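Long-range contact in NADPH-flavin oxidoreductase (Helicobacter pylori, PDB 2H0U), which binds flavin mononucleotide and, as a member of the nitroreductase family, probably uses NAD(P)H to reduce flavins or nitrogenous compounds: residues Q12-K17 / E200-T205. Sequence-based numbering, arbitrary orientation.
Sequences QRFAAK and EITPKT. With FMN (flavin mononucleotide), chain B.
R13 and K204 meet at the FMN phosphate, and F14 packs on I201 and T202 beside them: a loop-to-loop contact that builds the phosphate end of the flavin pocket of this nitroreductase-family protein. Segment 12-17 leaves helix 3-12; segment 200-205 belongs to the loop between strand 186-195 and helix 209-212. The K204 chain, bent at chi2 and at chi4 (-75°), brings NZ between two acceptors, 2.8 Å from R13 O, in the carbonyl plane, and 2.8 Å from FMN O3P. FMN O1P lies in plane at the edge of the R13 guanidinium and takes a fairly straight 2.8 Å bond from NH1 (164°); R13 NH2 reaches FMN O3P, off that plane, by a more bent bond of 3.0 Å. A15 N adds a nearly linear bond to O2P, while K17 NZ serves the far end of the cofactor at O2 of the flavin ring.

I201 CA sits over the centre of one face of the F14 ring, a CH-pi contact 3.9 Å from the centroid, and I201 CG2 touches F14 CD2. The T202 side chain runs at about a right angle to that of F14, and T202 OG1 comes to 3.4 Å from F14 CD1; a water links that hydroxyl to A15 O. R206 also binds FMN, and L39 of the second subunit packs on K204. R13 NH2 and K204 NZ both bond to O3P, and the anionic phosphate draws the two basic side chains together, so cofactor binding and loop pairing probably support each other.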
loop_
_atom_site.group_PDB
_atom_site.type_symbol
_atom_site.label_atom_id
_atom_site.label_comp_id
_atom_site.label_asym_id
_atom_site.label_seq_id
_atom_site.Cartn_x
_atom_site.Cartn_y
_atom_site.Cartn_z
ATOM N N GLN A 12 -6.670 -17.302 -1.664
ATOM C CA GLN A 12 -5.357 -17.952 -1.740
ATOM C C GLN A 12 -4.252 -17.130 -1.068
ATOM O O GLN A 12 -3.378 -17.682 -0.407
ATOM C CB GLN A 12 -4.997 -18.267 -3.197
ATOM C CG GLN A 12 -3.670 -18.992 -3.399
ATOM C CD GLN A 12 -3.384 -19.338 -4.866
ATOM O OE1 GLN A 12 -4.308 -19.600 -5.638
ATOM N NE2 GLN A 12 -2.095 -19.379 -5.244
ATOM N N ARG A 13 -4.277 -15.814 -1.268
ATOM C CA ARG A 13 -3.316 -14.913 -0.635
ATOM C C ARG A 13 -3.765 -14.785 0.826
ATOM O O ARG A 13 -4.830 -14.257 1.091
ATOM C CB ARG A 13 -3.362 -13.528 -1.331
ATOM C CG ARG A 13 -2.061 -12.644 -1.190
ATOM C CD ARG A 13 -1.862 -12.015 0.225
ATOM N NE ARG A 13 -3.144 -11.585 0.790
ATOM C CZ ARG A 13 -3.446 -11.542 2.084
ATOM N NH1 ARG A 13 -2.526 -11.842 2.992
ATOM N NH2 ARG A 13 -4.684 -11.218 2.454
ATOM N N PHE A 14 -2.972 -15.289 1.768
ATOM C CA PHE A 14 -3.296 -15.131 3.177
ATOM C C PHE A 14 -1.984 -14.942 3.912
ATOM O O PHE A 14 -0.915 -15.114 3.339
ATOM C CB PHE A 14 -4.049 -16.360 3.728
ATOM C CG PHE A 14 -3.159 -17.547 4.000
ATOM C CD1 PHE A 14 -2.832 -17.922 5.315
ATOM C CD2 PHE A 14 -2.663 -18.320 2.928
ATOM C CE1 PHE A 14 -2.022 -19.047 5.544
ATOM C CE2 PHE A 14 -1.823 -19.407 3.160
ATOM C CZ PHE A 14 -1.509 -19.779 4.451
ATOM N N ALA A 15 -2.065 -14.579 5.182
ATOM C CA ALA A 15 -0.854 -14.335 5.946
ATOM C C ALA A 15 -0.301 -15.680 6.431
ATOM O O ALA A 15 -0.706 -16.228 7.494
ATOM C CB ALA A 15 -1.122 -13.362 7.114
ATOM N N ALA A 16 0.607 -16.241 5.627
ATOM C CA ALA A 16 1.182 -17.542 5.949
ATOM C C ALA A 16 2.181 -17.413 7.088
ATOM O O ALA A 16 3.153 -16.647 7.006
ATOM C CB ALA A 16 1.838 -18.163 4.695
ATOM N N LYS A 17 1.949 -18.170 8.159
ATOM C CA LYS A 17 2.843 -18.130 9.336
ATOM C C LYS A 17 3.757 -19.347 9.461
ATOM O O LYS A 17 4.739 -19.306 10.228
ATOM C CB LYS A 17 2.053 -18.009 10.653
ATOM C CG LYS A 17 1.153 -16.758 10.866
ATOM C CD LYS A 17 1.482 -15.538 10.003
ATOM C CE LYS A 17 0.339 -14.508 10.105
ATOM N NZ LYS A 17 -0.210 -14.294 11.509
ATOM N N GLU A 200 -2.674 -25.114 6.347
ATOM C CA GLU A 200 -3.847 -24.832 5.510
ATOM C C GLU A 200 -3.995 -23.321 5.317
ATOM O O GLU A 200 -3.518 -22.522 6.145
ATOM C CB GLU A 200 -5.126 -25.438 6.103
ATOM C CG GLU A 200 -5.143 -26.971 6.141
ATOM C CD GLU A 200 -5.208 -27.618 4.762
ATOM O OE1 GLU A 200 -6.052 -27.231 3.927
ATOM O OE2 GLU A 200 -4.411 -28.545 4.507
ATOM N N ILE A 201 -4.641 -22.932 4.219
ATOM C CA ILE A 201 -4.991 -21.521 4.006
ATOM C C ILE A 201 -5.973 -21.055 5.081
ATOM O O ILE A 201 -7.023 -21.651 5.264
ATOM C CB ILE A 201 -5.542 -21.334 2.549
ATOM C CG1 ILE A 201 -4.461 -21.731 1.548
ATOM C CG2 ILE A 201 -6.092 -19.885 2.300
ATOM C CD1 ILE A 201 -4.969 -21.961 0.160
ATOM N N THR A 202 -5.624 -19.991 5.804
ATOM C CA THR A 202 -6.466 -19.477 6.899
ATOM C C THR A 202 -7.705 -18.838 6.272
ATOM O O THR A 202 -7.546 -17.918 5.466
ATOM C CB THR A 202 -5.678 -18.397 7.690
ATOM O OG1 THR A 202 -4.435 -18.963 8.120
ATOM C CG2 THR A 202 -6.463 -17.870 8.935
ATOM N N PRO A 203 -8.923 -19.295 6.656
ATOM C CA PRO A 203 -10.120 -18.665 6.059
ATOM C C PRO A 203 -10.197 -17.157 6.400
ATOM O O PRO A 203 -9.793 -16.737 7.487
ATOM C CB PRO A 203 -11.301 -19.416 6.687
ATOM C CG PRO A 203 -10.745 -20.586 7.438
ATOM C CD PRO A 203 -9.257 -20.352 7.645
ATOM N N LYS A 204 -10.716 -16.360 5.482
ATOM C CA LYS A 204 -10.809 -14.917 5.677
ATOM C C LYS A 204 -11.869 -14.590 6.712
ATOM O O LYS A 204 -12.944 -15.207 6.720
ATOM C CB LYS A 204 -11.175 -14.235 4.356
ATOM C CG LYS A 204 -10.067 -14.231 3.374
ATOM C CD LYS A 204 -9.145 -13.016 3.614
ATOM C CE LYS A 204 -7.956 -12.983 2.614
ATOM N NZ LYS A 204 -6.888 -14.024 2.971
ATOM N N THR A 205 -11.564 -13.630 7.585
ATOM C CA THR A 205 -12.586 -12.974 8.388
ATOM C C THR A 205 -12.477 -11.491 8.121
ATOM O O THR A 205 -11.411 -10.895 8.325
ATOM C CB THR A 205 -12.447 -13.231 9.916
ATOM O OG1 THR A 205 -11.086 -13.008 10.330
ATOM C CG2 THR A 205 -12.884 -14.687 10.260
HETATM N N1 FMN B . 1.325 -10.984 10.950
HETATM C C2 FMN B . 2.270 -11.381 11.885
HETATM O O2 FMN B . 2.174 -12.493 12.387
HETATM N N3 FMN B . 3.275 -10.540 12.288
HETATM C C4 FMN B . 3.348 -9.270 11.773
HETATM O O4 FMN B . 4.329 -8.573 12.022
HETATM C C4A FMN B . 2.365 -8.851 10.850
HETATM N N5 FMN B . 2.417 -7.583 10.325
HETATM C C5A FMN B . 1.529 -7.181 9.342
HETATM C C6 FMN B . 1.666 -5.874 8.830
HETATM C C7 FMN B . 0.758 -5.466 7.840
HETATM C C7M FMN B . 1.118 -4.252 7.032
HETATM C C8 FMN B . -0.286 -6.302 7.399
HETATM C C8M FMN B . -1.060 -5.936 6.125
HETATM C C9 FMN B . -0.400 -7.581 7.921
HETATM C C9A FMN B . 0.500 -8.019 8.915
HETATM N N10 FMN B . 0.388 -9.298 9.476
HETATM C C10 FMN B . 1.358 -9.717 10.422
HETATM C "C1'" FMN B . -0.690 -10.263 9.080
HETATM C "C2'" FMN B . -2.091 -9.781 9.483
HETATM O "O2'" FMN B . -2.369 -10.267 10.775
HETATM C "C3'" FMN B . -3.074 -10.362 8.458
HETATM O "O3'" FMN B . -2.797 -9.837 7.174
HETATM C "C4'" FMN B . -4.545 -10.055 8.717
HETATM O "O4'" FMN B . -4.920 -10.706 9.919
HETATM C "C5'" FMN B . -5.497 -10.478 7.582
HETATM O "O5'" FMN B . -5.349 -11.899 7.416
HETATM P P FMN B . -4.914 -12.491 5.992
HETATM O O1P FMN B . -3.655 -11.761 5.603
HETATM O O2P FMN B . -4.655 -13.980 6.213
HETATM O O3P FMN B . -6.007 -12.278 4.978
HETATM O O HOH W 1 -2.758 -16.944 9.005
#